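Local atomic coordinates of ubiquitin-conjugating enzyme-like protein (Leishmania mexicana, PDB entry 6ZM3), a protein that probably serves as a catalytically inactive ubiquitin E2 variant that partners a ubiquitin-conjugating enzyme in ubiquitin chain assembly. Residues L62-Y67 with I79-K84; H102-W107 with E114-E119. All coordinates share one frame; numbering follows the deposited sequence.

How the interactions relate
Both contacts belong to one UBC-type fold, and their centres lie about 14 Å apart. Interaction 1 comes first along the chain and is complete before interaction 2 begins. It pairs strand 61-67 with strand 78-81, the last two strands of the four-stranded antiparallel sheet. Interaction 2 then joins the short helix 102-105 to helix 113-125. The two meet in the hydrophobic interior. Ile79 of the edge strand 78-81 packs on Cys116 and Phe104 of interaction 2, and Leu64 and Ile66 pack on Leu117. Helix 113-125 therefore covers one sheet face and also holds helix 102-105, which makes a continuous core from sheet to helices.

Interaction 1: residues L62-Y67 with I79-K84; sequences LSLEIY and IRFLSK
Glu65 and Arg80 form the hydrogen-bonded pair between two antiparallel strands. Glu65 N donates to Arg80 O at 2.9 Å, and Arg80 N returns a bond to Glu65 O at 3.0 Å. Beyond the last paired strand residue the pattern changes. Ser63 O takes two bonds, from Leu82 N at 2.7 Å and from Ser83 N. The Ser83 hydroxyl then accepts the N-H of Ser63, with Ser63 N to Ser83 OG at 3.0 Å and an almost straight bond of 168°. A side chain thus continues the pairing where the second strand has turned into loop. Ser63, Leu82 and Ser83 also pack against the other protein chain of the assembly.

The charged pair lies on the face shared by Glu65 and Arg80. Their side chains run side by side. A bend at chi3 in Arg80 accompanies the approach of NH2 to Glu65 OE2, at 2.9 Å. The carboxylate oxygen lies in the guanidinium plane, at its edge. The arginine, however, comes from above the carboxylate plane, and the two planes are 62° apart. The other oxygen, OE1, forms a salt bridge with Arg35.

The apolar contacts are on the opposite face. Leu64 CD2 sits over the centre of the Phe81 ring, 3.5 Å from the centroid and 3° off the normal, a clear CH-pi contact. The same methyl touches Ile79 CG2 at 3.6 Å. Leu62 CD1 approaches the ring more distantly and obliquely. Helix 113-125 covers this side through Met124 and Cys116.

The chemistry is two-sided. Buried leucine, isoleucine and phenylalanine join the sheet to the core. On the other face the partly exposed Glu65 is paired with two arginines, Arg80 and Arg35, which would probably stabilise its negative charge.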
loop_
_atom_site.group_PDB
_atom_site.type_symbol
_atom_site.label_atom_id
_atom_site.label_comp_id
_atom_site.label_asym_id
_atom_site.label_seq_id
_atom_site.Cartn_x
_atom_site.Cartn_y
_atom_site.Cartn_z
ATOM N N LEU B 62 8.483 0.578 2.049
ATOM C CA LEU B 62 8.164 0.417 3.456
ATOM C C LEU B 62 7.432 1.660 3.967
ATOM O O LEU B 62 7.918 2.781 3.830
ATOM C CB LEU B 62 9.488 0.160 4.199
ATOM C CG LEU B 62 10.346 -0.994 3.668
ATOM C CD1 LEU B 62 11.671 -1.025 4.414
ATOM C CD2 LEU B 62 9.650 -2.354 3.821
ATOM N N SER B 63 6.317 1.455 4.686
ATOM C CA SER B 63 5.471 2.530 5.175
ATOM C C SER B 63 5.699 2.710 6.675
ATOM O O SER B 63 5.846 1.723 7.404
ATOM C CB SER B 63 3.982 2.285 4.908
ATOM O OG SER B 63 3.679 2.374 3.496
ATOM N N LEU B 64 5.695 3.976 7.095
ATOM C CA LEU B 64 5.862 4.360 8.492
ATOM C C LEU B 64 4.811 5.385 8.891
ATOM O O LEU B 64 4.280 6.122 8.050
ATOM C CB LEU B 64 7.266 4.960 8.647
ATOM C CG LEU B 64 8.423 4.039 8.281
ATOM C CD1 LEU B 64 8.909 4.294 6.842
ATOM C CD2 LEU B 64 9.572 4.251 9.289
ATOM N N GLU B 65 4.539 5.479 10.192
ATOM C CA GLU B 65 3.741 6.562 10.714
ATOM C C GLU B 65 4.640 7.373 11.640
ATOM O O GLU B 65 5.464 6.770 12.353
ATOM C CB GLU B 65 2.599 6.002 11.549
ATOM C CG GLU B 65 1.671 7.075 12.080
ATOM C CD GLU B 65 0.309 6.499 12.438
ATOM O OE1 GLU B 65 -0.626 6.548 11.571
ATOM O OE2 GLU B 65 0.196 5.987 13.566
ATOM N N ILE B 66 4.481 8.707 11.570
ATOM C CA ILE B 66 5.226 9.649 12.392
ATOM C C ILE B 66 4.254 10.494 13.203
ATOM O O ILE B 66 3.321 11.109 12.673
ATOM C CB ILE B 66 6.229 10.490 11.574
ATOM C CG1 ILE B 66 7.064 9.563 10.686
ATOM C CG2 ILE B 66 7.105 11.306 12.544
ATOM C CD1 ILE B 66 7.887 10.214 9.573
ATOM N N TYR B 67 4.504 10.531 14.513
ATOM C CA TYR B 67 3.754 11.367 15.423
ATOM C C TYR B 67 4.686 12.435 15.988
ATOM O O TYR B 67 5.687 12.083 16.592
ATOM C CB TYR B 67 3.245 10.513 16.580
ATOM C CG TYR B 67 2.441 11.227 17.633
ATOM C CD1 TYR B 67 1.495 12.181 17.298
ATOM C CD2 TYR B 67 2.602 10.921 18.977
ATOM C CE1 TYR B 67 0.733 12.823 18.250
ATOM C CE2 TYR B 67 1.844 11.558 19.950
ATOM C CZ TYR B 67 0.913 12.516 19.588
ATOM O OH TYR B 67 0.157 13.158 20.517
ATOM N N ILE B 79 8.301 7.361 15.691
ATOM C CA ILE B 79 8.296 6.705 14.395
ATOM C C ILE B 79 7.975 5.225 14.630
ATOM O O ILE B 79 8.630 4.561 15.437
ATOM C CB ILE B 79 9.635 6.921 13.653
ATOM C CG1 ILE B 79 10.041 8.406 13.595
ATOM C CG2 ILE B 79 9.655 6.274 12.267
ATOM C CD1 ILE B 79 11.133 8.699 12.560
ATOM N N ARG B 80 6.964 4.721 13.910
ATOM C CA ARG B 80 6.594 3.310 13.929
ATOM C C ARG B 80 6.618 2.811 12.484
ATOM O O ARG B 80 6.018 3.440 11.601
ATOM C CB ARG B 80 5.138 3.194 14.385
ATOM C CG ARG B 80 4.765 1.909 15.110
ATOM C CD ARG B 80 3.400 1.986 15.783
ATOM N NE ARG B 80 2.420 2.773 15.026
ATOM C CZ ARG B 80 1.431 2.269 14.271
ATOM N NH1 ARG B 80 1.261 0.960 14.169
ATOM N NH2 ARG B 80 0.591 3.075 13.634
ATOM N N PHE B 81 7.241 1.657 12.253
ATOM C CA PHE B 81 7.090 1.017 10.957
ATOM C C PHE B 81 5.706 0.379 10.888
ATOM O O PHE B 81 5.271 -0.276 11.845
ATOM C CB PHE B 81 8.175 -0.030 10.708
ATOM C CG PHE B 81 9.488 0.499 10.184
ATOM C CD1 PHE B 81 10.455 0.982 11.064
ATOM C CD2 PHE B 81 9.773 0.481 8.828
ATOM C CE1 PHE B 81 11.667 1.453 10.580
ATOM C CE2 PHE B 81 10.988 0.930 8.352
ATOM C CZ PHE B 81 11.937 1.401 9.237
ATOM N N LEU B 82 5.031 0.568 9.750
ATOM C CA LEU B 82 3.784 -0.137 9.473
ATOM C C LEU B 82 4.088 -1.419 8.711
ATOM O O LEU B 82 3.426 -2.436 8.944
ATOM C CB LEU B 82 2.844 0.747 8.656
ATOM C CG LEU B 82 2.346 2.015 9.350
ATOM C CD1 LEU B 82 1.270 2.681 8.497
ATOM C CD2 LEU B 82 1.801 1.730 10.737
ATOM N N SER B 83 5.033 -1.338 7.752
ATOM C CA SER B 83 5.622 -2.491 7.109
ATOM C C SER B 83 6.558 -3.184 8.091
ATOM O O SER B 83 7.428 -2.526 8.647
ATOM C CB SER B 83 6.408 -2.067 5.886
ATOM O OG SER B 83 5.586 -1.401 4.926
ATOM N N LYS B 84 6.433 -4.511 8.211
ATOM C CA LYS B 84 7.284 -5.332 9.067
ATOM C C LYS B 84 8.732 -5.349 8.568
ATOM O O LYS B 84 8.998 -5.556 7.383
ATOM C CB LYS B 84 6.747 -6.766 9.150
ATOM C CG LYS B 84 7.157 -7.490 10.427
ATOM C CD LYS B 84 6.472 -8.820 10.619
ATOM C CE LYS B 84 6.514 -9.285 12.055
ATOM N NZ LYS B 84 5.721 -10.524 12.208
#

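Interaction 2: residues H102-W107 with E114-E119; sequences HVFKHW and ELCLSE
The His102 ring meets Glu119 at its edge, with OE1 close to the ring plane. Val103 CG2, from the neighbouring residue, lies 3.5 Å above one ring face, offset toward the rim. The indole of Trp107 also presents an edge: Cys116 SG lies near its plane, 4.3 Å from CZ3, and Val103 O is at the edge as well. The Phe104 ring meets the same sulfur obliquely, with CE1 to Cys116 SG at 3.9 Å.

The polar link is short but bent. His102 NE2 is 2.8 Å from Glu119 OE1, yet the angle at the hydrogen is 118°, so the bond is weak. Glu119 OE1 stands beside the NE2-CE1 side of the imidazole rather than straight ahead of the N-H. Ring and carboxylate planes are 72° apart. With CG between its backbone N and carbonyl carbon (chi1 78°), His102 lays its ring over Val103 CG2 and turns the NE2-CE1 edge to Glu119. The Glu119 chain is bent at chi2. The two side chains cross at about a right angle. The aliphatic part of Glu119 is used too: its CB touches Val103 CG2 at 3.6 Å.

Cys116 is the buried centre of the apolar part. Its sulfur touches Val103, Phe104 and Trp107, with Val103 CG1 at 4.3 Å. The sulfur-aromatic contact with Phe104 is 5.1 Å to the ring centroid. Phe104 and Trp107 both touch Pro76. Trp107 NE1 is hydrogen-bonded to Pro73 O, which ties the indole to a loop.

The polar pair lies at the more exposed end, while Val103, Phe104 and Cys116 are buried. The arrangement packs a short helix against helix 113-125, which packs on the four-stranded antiparallel sheet, as in the UBC fold of ubiquitin-conjugating enzymes and their variants.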
loop_
_atom_site.group_PDB
_atom_site.type_symbol
_atom_site.label_atom_id
_atom_site.label_comp_id
_atom_site.label_asym_id
_atom_site.label_seq_id
_atom_site.Cartn_x
_atom_site.Cartn_y
_atom_site.Cartn_z
ATOM N N HIS B 102 20.574 5.646 16.621
ATOM C CA HIS B 102 21.616 6.627 16.928
ATOM C C HIS B 102 21.047 8.055 16.930
ATOM O O HIS B 102 21.292 8.820 17.854
ATOM C CB HIS B 102 22.865 6.438 16.047
ATOM C CG HIS B 102 22.727 6.979 14.662
ATOM N ND1 HIS B 102 22.002 6.325 13.678
ATOM C CD2 HIS B 102 23.205 8.107 14.091
ATOM C CE1 HIS B 102 22.062 7.014 12.561
ATOM N NE2 HIS B 102 22.796 8.116 12.791
ATOM N N VAL B 103 20.205 8.387 15.941
ATOM C CA VAL B 103 19.649 9.722 15.810
ATOM C C VAL B 103 18.841 10.113 17.036
ATOM O O VAL B 103 18.702 11.284 17.366
ATOM C CB VAL B 103 18.751 9.768 14.569
ATOM C CG1 VAL B 103 17.999 11.094 14.490
ATOM C CG2 VAL B 103 19.577 9.474 13.334
ATOM N N PHE B 104 18.222 9.135 17.681
ATOM C CA PHE B 104 17.334 9.434 18.789
ATOM C C PHE B 104 18.097 9.421 20.111
ATOM O O PHE B 104 17.747 10.168 21.024
ATOM C CB PHE B 104 16.226 8.386 18.876
ATOM C CG PHE B 104 15.132 8.544 17.848
ATOM C CD1 PHE B 104 15.000 9.713 17.116
ATOM C CD2 PHE B 104 14.199 7.531 17.653
ATOM C CE1 PHE B 104 13.993 9.849 16.167
ATOM C CE2 PHE B 104 13.183 7.673 16.712
ATOM C CZ PHE B 104 13.094 8.825 15.961
ATOM N N LYS B 105 19.066 8.506 20.223
ATOM C CA LYS B 105 19.877 8.357 21.426
ATOM C C LYS B 105 20.580 9.677 21.724
ATOM O O LYS B 105 20.562 10.142 22.862
ATOM C CB LYS B 105 20.937 7.273 21.200
ATOM C CG LYS B 105 21.721 6.837 22.439
ATOM C CD LYS B 105 22.948 6.011 22.078
ATOM C CE LYS B 105 23.346 4.955 23.086
ATOM N NZ LYS B 105 23.684 5.530 24.409
ATOM N N HIS B 106 21.190 10.255 20.684
ATOM C CA HIS B 106 21.839 11.558 20.774
ATOM C C HIS B 106 21.041 12.587 19.967
ATOM O O HIS B 106 21.490 13.013 18.898
ATOM C CB HIS B 106 23.294 11.428 20.306
ATOM C CG HIS B 106 24.102 10.472 21.129
ATOM N ND1 HIS B 106 24.282 10.638 22.504
ATOM C CD2 HIS B 106 24.820 9.383 20.781
ATOM C CE1 HIS B 106 25.059 9.677 22.963
ATOM N NE2 HIS B 106 25.405 8.895 21.916
ATOM N N TRP B 107 19.870 12.973 20.496
ATOM C CA TRP B 107 18.871 13.737 19.741
ATOM C C TRP B 107 19.350 15.182 19.596
ATOM O O TRP B 107 19.615 15.838 20.599
ATOM C CB TRP B 107 17.494 13.673 20.428
ATOM C CG TRP B 107 16.447 14.560 19.812
ATOM C CD1 TRP B 107 15.802 15.620 20.385
ATOM C CD2 TRP B 107 15.919 14.450 18.478
ATOM N NE1 TRP B 107 14.916 16.179 19.494
ATOM C CE2 TRP B 107 14.985 15.498 18.311
ATOM C CE3 TRP B 107 16.176 13.592 17.400
ATOM C CZ2 TRP B 107 14.267 15.669 17.127
ATOM C CZ3 TRP B 107 15.482 13.777 16.219
ATOM C CH2 TRP B 107 14.561 14.819 16.083
ATOM N N GLU B 114 12.456 13.985 7.567
ATOM C CA GLU B 114 13.088 13.430 6.389
ATOM C C GLU B 114 14.480 12.838 6.683
ATOM O O GLU B 114 14.850 11.777 6.151
ATOM C CB GLU B 114 13.100 14.474 5.267
ATOM C CG GLU B 114 13.741 13.936 4.011
ATOM C CD GLU B 114 13.884 14.877 2.827
ATOM O OE1 GLU B 114 13.415 16.035 2.915
ATOM O OE2 GLU B 114 14.463 14.431 1.809
ATOM N N LEU B 115 15.282 13.550 7.486
ATOM C CA LEU B 115 16.594 13.028 7.863
ATOM C C LEU B 115 16.448 11.749 8.709
ATOM O O LEU B 115 17.220 10.811 8.521
ATOM C CB LEU B 115 17.417 14.133 8.548
ATOM C CG LEU B 115 18.889 13.818 8.870
ATOM C CD1 LEU B 115 19.670 13.307 7.661
ATOM C CD2 LEU B 115 19.566 15.046 9.451
ATOM N N CYS B 116 15.459 11.692 9.604
ATOM C CA CYS B 116 15.207 10.471 10.381
ATOM C C CYS B 116 15.012 9.283 9.448
ATOM O O CYS B 116 15.618 8.221 9.656
ATOM C CB CYS B 116 14.000 10.544 11.322
ATOM S SG CYS B 116 14.150 11.671 12.730
ATOM N N LEU B 117 14.203 9.477 8.393
ATOM C CA LEU B 117 13.968 8.407 7.436
ATOM C C LEU B 117 15.214 8.064 6.614
ATOM O O LEU B 117 15.472 6.876 6.371
ATOM C CB LEU B 117 12.758 8.735 6.546
ATOM C CG LEU B 117 11.396 8.908 7.217
ATOM C CD1 LEU B 117 10.277 8.879 6.156
ATOM C CD2 LEU B 117 11.113 7.831 8.262
ATOM N N SER B 118 15.996 9.069 6.145
ATOM C CA SER B 118 17.231 8.764 5.442
ATOM C C SER B 118 18.146 7.929 6.327
ATOM O O SER B 118 18.812 7.042 5.821
ATOM C CB SER B 118 17.955 9.987 4.933
ATOM O OG SER B 118 17.663 10.159 3.565
ATOM N N GLU B 119 18.158 8.259 7.625
ATOM C CA GLU B 119 18.994 7.613 8.631
ATOM C C GLU B 119 18.499 6.201 8.967
ATOM O O GLU B 119 19.331 5.321 9.220
ATOM C CB GLU B 119 19.191 8.490 9.866
ATOM C CG GLU B 119 20.065 9.726 9.603
ATOM C CD GLU B 119 21.532 9.434 9.339
ATOM O OE1 GLU B 119 22.100 8.646 10.110
ATOM O OE2 GLU B 119 22.084 9.915 8.318
#